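Local coordinates for intracellular protein transport protein USO1 (Saccharomyces cerevisiae S288c, PDB 6LSU) that tethers transport vesicles as a long coiled-coil homodimer and is required for protein transport from the endoplasmic reticulum to the Golgi complex, at residues A[633-647]-A[712-724]. Residues are numbered along the deposited sequence; the frame is centred on the assembly and turned at random.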
# COMPACT_ATOMS: atom_id res chain seq x y z
N GLY A 633 18.41 21.05 28.37
CA GLY A 633 17.17 21.14 29.15
C GLY A 633 16.73 19.79 29.65
O GLY A 633 16.58 19.65 30.87
N VAL A 634 16.56 18.82 28.75
CA VAL A 634 16.01 17.47 29.09
C VAL A 634 16.99 16.86 30.08
O VAL A 634 16.53 16.35 31.11
CB VAL A 634 15.74 16.60 27.84
CG1 VAL A 634 15.59 15.11 28.17
CG2 VAL A 634 14.51 17.09 27.08
N ALA A 635 18.30 16.93 29.79
CA ALA A 635 19.37 16.39 30.66
C ALA A 635 19.22 17.03 32.04
O ALA A 635 19.42 16.32 33.06
CB ALA A 635 20.74 16.66 30.08
N TYR A 636 18.83 18.31 32.09
CA TYR A 636 18.60 18.98 33.39
C TYR A 636 17.46 18.27 34.14
O TYR A 636 17.67 17.87 35.30
CB TYR A 636 18.36 20.49 33.23
CG TYR A 636 17.88 21.06 34.54
CD1 TYR A 636 18.61 20.87 35.69
CD2 TYR A 636 16.66 21.68 34.64
CE1 TYR A 636 18.15 21.29 36.92
CE2 TYR A 636 16.19 22.12 35.86
CZ TYR A 636 16.94 21.93 37.00
OH TYR A 636 16.47 22.37 38.20
N GLU A 637 16.31 18.08 33.49
CA GLU A 637 15.04 17.52 34.06
C GLU A 637 15.20 16.14 34.71
O GLU A 637 14.37 15.79 35.58
CB GLU A 637 14.02 17.35 32.93
CG GLU A 637 12.69 16.80 33.40
CD GLU A 637 11.76 17.85 33.97
OE1 GLU A 637 11.02 17.52 34.93
OE2 GLU A 637 11.74 18.97 33.43
N PHE A 638 16.18 15.34 34.30
CA PHE A 638 16.36 13.98 34.87
C PHE A 638 17.74 13.91 35.54
O PHE A 638 18.21 12.80 35.82
CB PHE A 638 16.05 12.97 33.76
CG PHE A 638 14.66 13.16 33.18
CD1 PHE A 638 13.53 12.80 33.90
CD2 PHE A 638 14.47 13.76 31.94
CE1 PHE A 638 12.25 13.00 33.39
CE2 PHE A 638 13.19 13.95 31.42
CZ PHE A 638 12.08 13.56 32.14
N SER A 639 18.34 15.08 35.83
CA SER A 639 19.52 15.23 36.73
C SER A 639 19.07 15.09 38.18
O SER A 639 17.97 15.60 38.51
CB SER A 639 20.16 16.57 36.53
OG SER A 639 19.26 17.59 36.97
N SER A 640 19.89 14.48 39.03
CA SER A 640 19.67 14.42 40.51
C SER A 640 20.87 15.02 41.26
O SER A 640 21.86 15.46 40.60
CB SER A 640 19.39 12.99 40.94
OG SER A 640 20.58 12.28 41.22
N LYS A 641 20.78 15.05 42.59
CA LYS A 641 21.85 15.49 43.53
C LYS A 641 23.14 14.70 43.27
O LYS A 641 24.21 15.32 43.39
CB LYS A 641 21.46 15.19 44.97
CG LYS A 641 20.58 16.22 45.65
CD LYS A 641 19.87 15.67 46.87
CE LYS A 641 20.72 14.71 47.68
NZ LYS A 641 20.25 14.60 49.09
N GLU A 642 23.02 13.40 42.99
CA GLU A 642 24.20 12.49 42.85
C GLU A 642 24.44 12.16 41.37
O GLU A 642 25.16 11.17 41.11
CB GLU A 642 24.04 11.23 43.73
CG GLU A 642 24.76 11.30 45.08
CD GLU A 642 26.29 11.22 45.09
OE1 GLU A 642 26.94 11.41 44.03
OE2 GLU A 642 26.84 10.97 46.18
N SER A 643 23.94 12.97 40.43
CA SER A 643 24.42 12.93 39.02
C SER A 643 25.85 13.46 38.99
O SER A 643 26.12 14.49 39.60
CB SER A 643 23.59 13.72 38.04
OG SER A 643 22.19 13.64 38.29
N PRO A 644 26.75 12.85 38.17
CA PRO A 644 28.15 13.27 38.08
C PRO A 644 28.38 14.77 37.89
O PRO A 644 29.33 15.27 38.40
CB PRO A 644 28.66 12.50 36.85
CG PRO A 644 27.84 11.24 36.87
CD PRO A 644 26.46 11.75 37.25
N PHE A 645 27.51 15.43 37.13
CA PHE A 645 27.39 16.90 37.14
C PHE A 645 26.18 17.17 38.00
O PHE A 645 25.05 17.02 37.53
CB PHE A 645 27.32 17.43 35.70
CG PHE A 645 27.56 18.91 35.52
CD1 PHE A 645 27.18 19.85 36.48
CD2 PHE A 645 28.07 19.38 34.33
CE1 PHE A 645 27.33 21.20 36.23
CE2 PHE A 645 28.23 20.74 34.10
CZ PHE A 645 27.85 21.65 35.04
N PRO A 646 26.37 17.50 39.30
CA PRO A 646 25.26 17.66 40.23
C PRO A 646 24.21 18.62 39.70
O PRO A 646 24.61 19.51 38.99
CB PRO A 646 25.94 18.22 41.48
CG PRO A 646 27.29 17.55 41.42
CD PRO A 646 27.67 17.71 39.97
N ARG A 647 22.95 18.37 40.07
CA ARG A 647 21.74 19.06 39.54
C ARG A 647 21.93 20.57 39.68
O ARG A 647 21.91 21.25 38.66
CB ARG A 647 20.47 18.53 40.23
CG ARG A 647 19.20 19.27 39.85
CD ARG A 647 17.99 18.74 40.62
NE ARG A 647 16.73 19.25 40.09
CZ ARG A 647 16.14 18.83 38.98
NH1 ARG A 647 16.69 17.88 38.22
NH2 ARG A 647 15.00 19.37 38.62
N ASN A 712 5.02 15.72 25.42
CA ASN A 712 5.61 16.43 26.60
C ASN A 712 6.13 17.82 26.23
O ASN A 712 7.07 18.28 26.88
CB ASN A 712 6.77 15.67 27.22
CG ASN A 712 6.44 14.21 27.40
OD1 ASN A 712 5.90 13.84 28.44
ND2 ASN A 712 6.75 13.42 26.37
N ILE A 713 5.51 18.50 25.28
CA ILE A 713 6.06 19.81 24.84
C ILE A 713 6.06 20.79 26.01
O ILE A 713 7.03 21.56 26.12
CB ILE A 713 5.32 20.39 23.63
CG1 ILE A 713 5.96 21.71 23.21
CG2 ILE A 713 3.85 20.53 23.92
CD1 ILE A 713 5.60 22.14 21.83
N TYR A 714 5.03 20.78 26.87
CA TYR A 714 4.97 21.70 28.03
C TYR A 714 6.14 21.41 28.96
O TYR A 714 6.92 22.33 29.23
CB TYR A 714 3.64 21.59 28.78
CG TYR A 714 3.56 22.43 30.02
CD1 TYR A 714 3.32 23.80 29.95
CD2 TYR A 714 3.73 21.85 31.27
CE1 TYR A 714 3.23 24.57 31.10
CE2 TYR A 714 3.64 22.61 32.43
CZ TYR A 714 3.39 23.96 32.34
OH TYR A 714 3.32 24.68 33.49
N ARG A 715 6.26 20.16 29.41
CA ARG A 715 7.35 19.71 30.31
C ARG A 715 8.72 20.11 29.74
O ARG A 715 9.55 20.47 30.54
CB ARG A 715 7.30 18.19 30.52
CG ARG A 715 8.11 17.75 31.73
CD ARG A 715 8.17 16.24 31.88
NE ARG A 715 8.92 15.85 33.07
CZ ARG A 715 8.88 14.64 33.61
NH1 ARG A 715 8.15 13.69 33.06
NH2 ARG A 715 9.59 14.36 34.70
N ILE A 716 8.95 20.03 28.42
CA ILE A 716 10.28 20.35 27.83
C ILE A 716 10.48 21.85 28.07
O ILE A 716 11.39 22.22 28.86
CB ILE A 716 10.40 20.00 26.32
CG1 ILE A 716 10.07 18.54 25.99
CG2 ILE A 716 11.77 20.40 25.80
CD1 ILE A 716 10.56 17.55 27.00
N ARG A 717 9.61 22.65 27.45
CA ARG A 717 9.65 24.14 27.44
C ARG A 717 9.87 24.69 28.86
O ARG A 717 10.57 25.72 28.94
CB ARG A 717 8.33 24.70 26.90
CG ARG A 717 8.35 26.21 26.71
CD ARG A 717 7.04 26.79 26.20
NE ARG A 717 5.96 26.72 27.19
CZ ARG A 717 4.81 26.06 27.04
NH1 ARG A 717 4.53 25.40 25.93
NH2 ARG A 717 3.92 26.08 28.02
N THR A 718 9.31 24.07 29.91
CA THR A 718 9.35 24.59 31.30
C THR A 718 10.33 23.79 32.17
O THR A 718 10.13 23.73 33.40
CB THR A 718 7.96 24.60 31.96
OG1 THR A 718 7.64 23.35 32.57
CG2 THR A 718 6.86 24.97 31.00
N ALA A 719 11.35 23.18 31.57
CA ALA A 719 12.32 22.36 32.32
C ALA A 719 13.12 23.28 33.26
O ALA A 719 13.26 22.92 34.44
CB ALA A 719 13.21 21.58 31.39
N LEU A 720 13.61 24.41 32.74
CA LEU A 720 14.49 25.35 33.51
C LEU A 720 13.63 26.20 34.46
O LEU A 720 14.09 26.49 35.58
CB LEU A 720 15.27 26.23 32.53
CG LEU A 720 16.30 25.47 31.70
CD1 LEU A 720 17.43 26.39 31.27
CD2 LEU A 720 16.87 24.28 32.45
N SER A 721 12.43 26.57 34.02
CA SER A 721 11.43 27.31 34.83
C SER A 721 11.01 26.46 36.03
O SER A 721 10.99 25.23 35.91
CB SER A 721 10.24 27.71 33.99
OG SER A 721 10.63 28.14 32.69
N HIS A 722 10.75 27.12 37.16
CA HIS A 722 10.19 26.57 38.43
C HIS A 722 11.24 25.72 39.16
O HIS A 722 11.54 26.04 40.32
CB HIS A 722 8.86 25.84 38.17
CG HIS A 722 7.87 25.95 39.29
ND1 HIS A 722 7.13 27.10 39.51
CD2 HIS A 722 7.51 25.08 40.26
CE1 HIS A 722 6.35 26.93 40.56
NE2 HIS A 722 6.57 25.70 41.04
N ASP A 723 11.81 24.71 38.49
CA ASP A 723 12.65 23.64 39.10
C ASP A 723 13.87 24.28 39.77
O ASP A 723 14.32 25.34 39.34
CB ASP A 723 12.96 22.57 38.05
CG ASP A 723 11.76 22.14 37.19
OD1 ASP A 723 10.72 22.84 37.23
OD2 ASP A 723 11.88 21.13 36.47
N PRO A 724 14.43 23.68 40.86
CA PRO A 724 15.53 24.29 41.63
C PRO A 724 16.93 24.13 41.01
O PRO A 724 17.76 23.34 41.45
CB PRO A 724 15.45 23.50 42.95
CG PRO A 724 15.10 22.11 42.48
CD PRO A 724 14.04 22.37 41.43
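One face of the Arg-715 guanidinium receives the rim of the Phe-638 ring, with CZ over its centre, while Glu-637 OE1 lies at the edge of the guanidinium, in plane. Ring and guanidinium planes are tilted by 59°, so the two do not stack in parallel. Glu-637 CG packs on one face of the same phenyl ring. Its carboxylate stands nearly perpendicular to the guanidinium and forms a salt bridge whose two bonds are both weak: OE1 receives Arg-715 NE at 3.3 Å and Arg-715 NH2 at 3.5 Å. A bend at chi2 (83°) turns the Glu-637 carboxylate toward this arginine and sets OE2 3.6 Å from Ala-719 CB. The Tyr-636 ring meets the carbonyl O of Ala-719 at its edge, CE2 lying 3.4 Å away, and its CD2 touches Leu-720 CD2. One face of the Arg-647 guanidinium rests on Tyr-636 CZ, and Pro-724 CG approaches the edge of this guanidinium. These contacts lay the short helix 713-717 and the segment after it against the C-terminal end of helix 622-637 and the first residue of helix 647-658, at the C-terminal end of the armadillo-repeat globular head; Phe-651 also meets the Tyr-636 ring. Were Tyr-636 replaced by an alanine, the gap left between Leu-720 and Asp-723 would probably also rob the Arg-647 guanidinium of the ring against one of its faces. Asp-723, poorly ordered, brings OD2 to 3.7 Å from Glu-637 OE2, a proximity of like charges that nearby Arg-715 and Arg-647 may partly offset. About one turn earlier in helix 622-637, Val-634 CG2 meets Ile-716 CD1 at 4.0 Å.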